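Local coordinates for designed helical repeat protein (Synthetic construct, PDB 5CWM) that has no known natural function, being a computationally designed solenoid-like repeat protein whose helices stack side by side to form an extended all-helical scaffold, at residues A154-L165 against V176-V187. Numbering follows the deposited sequence.
Sequences AEEAARLAKRVL and VARRAVELVKRV
V187, V184 and A180 on one helix meet A158, A161 and V164 on its neighbour, a worked example of how small residues let two antiparallel helices pack closely. The segments 154-165 and 176-187 run at 172° to one another with their axes 8.8 Å apart, and the short loop after helix 144-170 turns the chain back into helix 174-198 as a helical hairpin. At one end V187 is the bump: its CG1, anti to the backbone N at chi1 179°, settles between A154 and A158, 3.7 Å from A158 CB and close to the carbonyl oxygen of A154. One turn on, V184 turns its other branch inward, CG2 lying 3.6 Å from A161 CB and also facing A158 O, so the methyl occupies the shallow hollow between two alanines. At the middle A161 and A180 face each other, and A180 CB rests 3.9 Å from A161 O; neither side chain is large enough to push the backbones apart. Beyond them segment 154-165 also supplies bulk: L165 reaches over A177, its CG 3.9 Å from A177 CB, and carries CD1 to V181 CG2 at 3.7 Å, while V164 CG1 meets V176 CG1 at about a right angle. Neighbouring helices close over the seam: L217 and V221 of helix 201-226 touch L165, and V124 of helix 117-141 touches V164 and L183. Charged groups stay outside it, as with E155, which pairs with R206 and R209. No polar bond joins the two segments, only methyl groups resting on methyls and backbone carbonyls, and their cohesion should come chiefly from dispersion and the exclusion of water.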
ATOM      1  N   ALA A 154       7.774  -3.755  -3.417  1.00 66.28           N
ATOM      2  CA  ALA A 154       8.690  -3.188  -2.429  1.00 67.44           C
ATOM      3  C   ALA A 154       9.741  -2.294  -3.088  1.00 69.42           C
ATOM      4  O   ALA A 154       9.801  -1.083  -2.830  1.00 68.67           O
ATOM      5  CB  ALA A 154       9.363  -4.296  -1.633  1.00 55.90           C
ATOM      6  N   GLU A 155      10.575  -2.901  -3.930  1.00 74.63           N
ATOM      7  CA  GLU A 155      11.622  -2.160  -4.628  1.00 78.49           C
ATOM      8  C   GLU A 155      11.039  -1.006  -5.448  1.00 79.34           C
ATOM      9  O   GLU A 155      11.675   0.040  -5.602  1.00 84.70           O
ATOM     10  CB  GLU A 155      12.431  -3.094  -5.530  1.00 81.71           C
ATOM     11  CG  GLU A 155      13.666  -2.447  -6.139  1.00 86.88           C
ATOM     12  CD  GLU A 155      14.484  -3.411  -6.975  1.00 90.74           C
ATOM     13  OE1 GLU A 155      14.064  -4.578  -7.121  1.00 90.17           O
ATOM     14  OE2 GLU A 155      15.548  -2.999  -7.484  1.00 93.73           O
ATOM     15  N   GLU A 156       9.827  -1.196  -5.964  1.00 77.43           N
ATOM     16  CA  GLU A 156       9.139  -0.143  -6.705  1.00 80.29           C
ATOM     17  C   GLU A 156       8.876   1.065  -5.811  1.00 73.97           C
ATOM     18  O   GLU A 156       9.104   2.204  -6.215  1.00 73.18           O
ATOM     19  CB  GLU A 156       7.823  -0.659  -7.288  1.00 89.14           C
ATOM     20  CG  GLU A 156       7.030   0.395  -8.045  1.00100.18           C
ATOM     21  CD  GLU A 156       5.722  -0.137  -8.597  1.00111.22           C
ATOM     22  OE1 GLU A 156       5.389  -1.309  -8.320  1.00117.73           O
ATOM     23  OE2 GLU A 156       5.026   0.616  -9.309  1.00119.29           O
ATOM     24  N   ALA A 157       8.391   0.807  -4.601  1.00 70.54           N
ATOM     25  CA  ALA A 157       8.149   1.861  -3.624  1.00 69.74           C
ATOM     26  C   ALA A 157       9.453   2.560  -3.282  1.00 73.54           C
ATOM     27  O   ALA A 157       9.521   3.795  -3.228  1.00 74.54           O
ATOM     28  CB  ALA A 157       7.507   1.293  -2.370  1.00 67.86           C
ATOM     29  N   ALA A 158      10.489   1.756  -3.056  1.00 76.24           N
ATOM     30  CA  ALA A 158      11.818   2.284  -2.773  1.00 76.75           C
ATOM     31  C   ALA A 158      12.269   3.230  -3.879  1.00 76.04           C
ATOM     32  O   ALA A 158      12.911   4.245  -3.616  1.00 76.29           O
ATOM     33  CB  ALA A 158      12.816   1.151  -2.604  1.00 77.68           C
ATOM     34  N   ARG A 159      11.915   2.895  -5.116  1.00 78.73           N
ATOM     35  CA  ARG A 159      12.299   3.698  -6.270  1.00 84.14           C
ATOM     36  C   ARG A 159      11.467   4.976  -6.374  1.00 80.39           C
ATOM     37  O   ARG A 159      11.977   6.025  -6.769  1.00 81.10           O
ATOM     38  CB  ARG A 159      12.168   2.872  -7.551  1.00 91.59           C
ATOM     39  CG  ARG A 159      12.699   3.557  -8.798  1.00103.90           C
ATOM     40  CD  ARG A 159      12.991   2.540  -9.887  1.00114.68           C
ATOM     41  NE  ARG A 159      14.010   1.582  -9.466  1.00120.10           N
ATOM     42  CZ  ARG A 159      14.381   0.521 -10.176  1.00122.12           C
ATOM     43  NH1 ARG A 159      13.814   0.273 -11.349  1.00124.19           N
ATOM     44  NH2 ARG A 159      15.318  -0.293  -9.711  1.00125.12           N
ATOM     45  N   LEU A 160      10.188   4.883  -6.022  1.00 77.46           N
ATOM     46  CA  LEU A 160       9.297   6.040  -6.056  1.00 78.58           C
ATOM     47  C   LEU A 160       9.675   7.047  -4.975  1.00 80.21           C
ATOM     48  O   LEU A 160       9.438   8.255  -5.114  1.00 80.36           O
ATOM     49  CB  LEU A 160       7.842   5.603  -5.886  1.00 75.70           C
ATOM     50  CG  LEU A 160       7.241   4.751  -7.005  1.00 74.28           C
ATOM     51  CD1 LEU A 160       5.812   4.358  -6.670  1.00 71.99           C
ATOM     52  CD2 LEU A 160       7.300   5.488  -8.336  1.00 78.72           C
ATOM     53  N   ALA A 161      10.268   6.538  -3.899  1.00 81.37           N
ATOM     54  CA  ALA A 161      10.752   7.392  -2.821  1.00 86.29           C
ATOM     55  C   ALA A 161      11.771   8.404  -3.341  1.00 91.94           C
ATOM     56  O   ALA A 161      11.879   9.515  -2.818  1.00 91.75           O
ATOM     57  CB  ALA A 161      11.355   6.551  -1.712  1.00 88.54           C
ATOM     58  N   LYS A 162      12.514   8.015  -4.374  1.00 96.41           N
ATOM     59  CA  LYS A 162      13.448   8.925  -5.027  1.00101.17           C
ATOM     60  C   LYS A 162      12.699  10.076  -5.689  1.00 97.15           C
ATOM     61  O   LYS A 162      13.115  11.227  -5.593  1.00 99.92           O
ATOM     62  CB  LYS A 162      14.300   8.187  -6.064  1.00108.43           C
ATOM     63  CG  LYS A 162      15.026   9.115  -7.031  1.00119.19           C
ATOM     64  CD  LYS A 162      16.005   8.365  -7.921  1.00126.34           C
ATOM     65  CE  LYS A 162      17.186   7.842  -7.122  1.00127.02           C
ATOM     66  NZ  LYS A 162      18.253   7.279  -7.994  1.00130.65           N
ATOM     67  N   ARG A 163      11.594   9.758  -6.358  1.00 93.31           N
ATOM     68  CA  ARG A 163      10.763  10.777  -6.993  1.00 94.52           C
ATOM     69  C   ARG A 163      10.174  11.719  -5.949  1.00 91.71           C
ATOM     70  O   ARG A 163      10.113  12.936  -6.157  1.00 93.66           O
ATOM     71  CB  ARG A 163       9.648  10.128  -7.815  1.00 97.11           C
ATOM     72  CG  ARG A 163      10.134   9.405  -9.060  1.00103.34           C
ATOM     73  CD  ARG A 163       9.000   8.665  -9.754  1.00107.44           C
ATOM     74  NE  ARG A 163       7.885   9.549 -10.086  1.00109.53           N
ATOM     75  CZ  ARG A 163       6.782   9.154 -10.715  1.00111.25           C
ATOM     76  NH1 ARG A 163       6.645   7.887 -11.083  1.00111.22           N
ATOM     77  NH2 ARG A 163       5.816  10.024 -10.976  1.00113.53           N
ATOM     78  N   VAL A 164       9.743  11.152  -4.827  1.00 88.23           N
ATOM     79  CA  VAL A 164       9.240  11.957  -3.718  1.00 88.99           C
ATOM     80  C   VAL A 164      10.324  12.901  -3.203  1.00 90.95           C
ATOM     81  O   VAL A 164      10.062  14.072  -2.920  1.00 92.91           O
ATOM     82  CB  VAL A 164       8.730  11.072  -2.564  1.00 87.97           C
ATOM     83  CG1 VAL A 164       8.526  11.893  -1.298  1.00 90.09           C
ATOM     84  CG2 VAL A 164       7.440  10.391  -2.970  1.00 85.02           C
ATOM     85  N   LEU A 165      11.545  12.386  -3.101  1.00 92.13           N
ATOM     86  CA  LEU A 165      12.689  13.190  -2.685  1.00 96.95           C
ATOM     87  C   LEU A 165      12.947  14.319  -3.679  1.00 99.52           C
ATOM     88  O   LEU A 165      13.322  15.427  -3.293  1.00101.51           O
ATOM     89  CB  LEU A 165      13.934  12.310  -2.540  1.00 99.99           C
ATOM     90  CG  LEU A 165      15.208  12.946  -1.979  1.00109.47           C
ATOM     91  CD1 LEU A 165      15.938  11.942  -1.110  1.00114.01           C
ATOM     92  CD2 LEU A 165      16.123  13.439  -3.094  1.00113.71           C
ATOM     93  N   VAL A 176      10.727  16.184   4.411  1.00124.30           N
ATOM     94  CA  VAL A 176      10.057  15.158   3.621  1.00113.49           C
ATOM     95  C   VAL A 176      11.075  14.301   2.873  1.00109.09           C
ATOM     96  O   VAL A 176      10.888  13.096   2.716  1.00106.89           O
ATOM     97  CB  VAL A 176       9.065  15.784   2.619  1.00110.64           C
ATOM     98  CG1 VAL A 176       8.368  14.706   1.804  1.00106.33           C
ATOM     99  CG2 VAL A 176       8.043  16.636   3.353  1.00111.18           C
ATOM    100  N   ALA A 177      12.160  14.928   2.425  1.00108.70           N
ATOM    101  CA  ALA A 177      13.217  14.214   1.718  1.00107.87           C
ATOM    102  C   ALA A 177      13.946  13.249   2.648  1.00109.57           C
ATOM    103  O   ALA A 177      14.198  12.095   2.292  1.00104.58           O
ATOM    104  CB  ALA A 177      14.199  15.198   1.101  1.00111.39           C
ATOM    105  N   ARG A 178      14.280  13.729   3.842  1.00116.85           N
ATOM    106  CA  ARG A 178      14.964  12.908   4.833  1.00122.67           C
ATOM    107  C   ARG A 178      14.087  11.732   5.250  1.00119.33           C
ATOM    108  O   ARG A 178      14.560  10.601   5.378  1.00116.43           O
ATOM    109  CB  ARG A 178      15.344  13.741   6.056  1.00131.01           C
ATOM    110  CG  ARG A 178      16.204  13.000   7.064  1.00138.87           C
ATOM    111  CD  ARG A 178      16.154  13.666   8.427  1.00149.34           C
ATOM    112  NE  ARG A 178      14.796  13.692   8.963  1.00152.71           N
ATOM    113  CZ  ARG A 178      14.235  12.685   9.624  1.00154.21           C
ATOM    114  NH1 ARG A 178      14.915  11.566   9.833  1.00157.39           N
ATOM    115  NH2 ARG A 178      12.994  12.796  10.075  1.00152.55           N
ATOM    116  N   ARG A 179      12.803  12.009   5.456  1.00120.24           N
ATOM    117  CA  ARG A 179      11.845  10.969   5.808  1.00119.45           C
ATOM    118  C   ARG A 179      11.696   9.976   4.659  1.00105.37           C
ATOM    119  O   ARG A 179      11.445   8.790   4.877  1.00101.13           O
ATOM    120  CB  ARG A 179      10.490  11.585   6.169  1.00132.00           C
ATOM    121  CG  ARG A 179       9.433  10.573   6.587  1.00141.87           C
ATOM    122  CD  ARG A 179       9.902   9.725   7.756  1.00154.15           C
ATOM    123  NE  ARG A 179       8.908   8.724   8.137  1.00156.61           N
ATOM    124  CZ  ARG A 179       8.845   7.500   7.622  1.00155.00           C
ATOM    125  NH1 ARG A 179       9.720   7.119   6.703  1.00156.84           N
ATOM    126  NH2 ARG A 179       7.906   6.657   8.029  1.00152.60           N
ATOM    127  N   ALA A 180      11.862  10.466   3.435  1.00 98.49           N
ATOM    128  CA  ALA A 180      11.816   9.612   2.256  1.00 89.42           C
ATOM    129  C   ALA A 180      13.026   8.688   2.232  1.00 89.60           C
ATOM    130  O   ALA A 180      12.923   7.528   1.835  1.00 87.48           O
ATOM    131  CB  ALA A 180      11.753  10.449   0.986  1.00 86.11           C
ATOM    132  N   VAL A 181      14.173   9.207   2.660  1.00 91.84           N
ATOM    133  CA  VAL A 181      15.371   8.385   2.794  1.00 92.92           C
ATOM    134  C   VAL A 181      15.149   7.321   3.866  1.00 93.23           C
ATOM    135  O   VAL A 181      15.537   6.160   3.698  1.00 89.51           O
ATOM    136  CB  VAL A 181      16.608   9.234   3.146  1.00 95.62           C
ATOM    137  CG1 VAL A 181      17.807   8.343   3.436  1.00 98.01           C
ATOM    138  CG2 VAL A 181      16.921  10.198   2.017  1.00 94.48           C
ATOM    139  N   GLU A 182      14.506   7.721   4.960  1.00100.00           N
ATOM    140  CA  GLU A 182      14.137   6.787   6.018  1.00108.42           C
ATOM    141  C   GLU A 182      13.204   5.706   5.478  1.00108.04           C
ATOM    142  O   GLU A 182      13.218   4.564   5.939  1.00111.38           O
ATOM    143  CB  GLU A 182      13.475   7.525   7.183  1.00116.94           C
ATOM    144  CG  GLU A 182      14.401   8.478   7.922  1.00131.23           C
ATOM    145  CD  GLU A 182      15.488   7.755   8.692  1.00143.47           C
ATOM    146  OE1 GLU A 182      15.265   6.589   9.086  1.00148.37           O
ATOM    147  OE2 GLU A 182      16.566   8.349   8.905  1.00150.14           O
ATOM    148  N   LEU A 183      12.398   6.079   4.491  1.00105.65           N
ATOM    149  CA  LEU A 183      11.494   5.145   3.838  1.00100.77           C
ATOM    150  C   LEU A 183      12.292   4.160   2.986  1.00 98.37           C
ATOM    151  O   LEU A 183      12.015   2.957   2.980  1.00 96.11           O
ATOM    152  CB  LEU A 183      10.478   5.906   2.984  1.00101.79           C
ATOM    153  CG  LEU A 183       9.099   5.299   2.721  1.00101.41           C
ATOM    154  CD1 LEU A 183       8.185   6.362   2.140  1.00100.49           C
ATOM    155  CD2 LEU A 183       9.190   4.112   1.782  1.00104.33           C
ATOM    156  N   VAL A 184      13.286   4.680   2.271  1.00101.87           N
ATOM    157  CA  VAL A 184      14.150   3.844   1.446  1.00105.84           C
ATOM    158  C   VAL A 184      14.879   2.814   2.301  1.00102.87           C
ATOM    159  O   VAL A 184      14.912   1.628   1.967  1.00101.60           O
ATOM    160  CB  VAL A 184      15.190   4.678   0.667  1.00109.67           C
ATOM    161  CG1 VAL A 184      16.083   3.769  -0.164  1.00110.47           C
ATOM    162  CG2 VAL A 184      14.502   5.693  -0.224  1.00109.41           C
ATOM    163  N   LYS A 185      15.452   3.265   3.414  1.00102.38           N
ATOM    164  CA  LYS A 185      16.172   2.355   4.296  1.00103.34           C
ATOM    165  C   LYS A 185      15.199   1.433   5.026  1.00 96.12           C
ATOM    166  O   LYS A 185      15.580   0.350   5.466  1.00 94.29           O
ATOM    167  CB  LYS A 185      17.039   3.128   5.295  1.00113.04           C
ATOM    168  CG  LYS A 185      16.269   3.896   6.349  1.00118.12           C
ATOM    169  CD  LYS A 185      17.194   4.793   7.155  1.00123.48           C
ATOM    170  CE  LYS A 185      17.890   5.809   6.261  1.00125.87           C
ATOM    171  NZ  LYS A 185      18.810   6.693   7.030  1.00131.78           N
ATOM    172  N   ARG A 186      13.944   1.862   5.149  1.00 94.80           N
ATOM    173  CA  ARG A 186      12.896   0.987   5.665  1.00 93.46           C
ATOM    174  C   ARG A 186      12.690  -0.193   4.719  1.00 86.15           C
ATOM    175  O   ARG A 186      12.696  -1.354   5.143  1.00 83.89           O
ATOM    176  CB  ARG A 186      11.581   1.748   5.843  1.00 97.22           C
ATOM    177  CG  ARG A 186      11.345   2.302   7.238  1.00105.40           C
ATOM    178  CD  ARG A 186      10.008   3.025   7.300  1.00111.52           C
ATOM    179  NE  ARG A 186       8.919   2.190   6.797  1.00113.39           N
ATOM    180  CZ  ARG A 186       7.665   2.606   6.644  1.00114.78           C
ATOM    181  NH1 ARG A 186       7.335   3.852   6.954  1.00121.13           N
ATOM    182  NH2 ARG A 186       6.740   1.777   6.179  1.00111.47           N
ATOM    183  N   VAL A 187      12.508   0.117   3.437  1.00 84.23           N
ATOM    184  CA  VAL A 187      12.366  -0.913   2.411  1.00 81.60           C
ATOM    185  C   VAL A 187      13.592  -1.822   2.400  1.00 83.66           C
ATOM    186  O   VAL A 187      13.475  -3.045   2.266  1.00 86.63           O
ATOM    187  CB  VAL A 187      12.169  -0.297   1.011  1.00 80.49           C
ATOM    188  CG1 VAL A 187      12.047  -1.389  -0.041  1.00 83.68           C
ATOM    189  CG2 VAL A 187      10.943   0.601   0.994  1.00 77.79           C
TER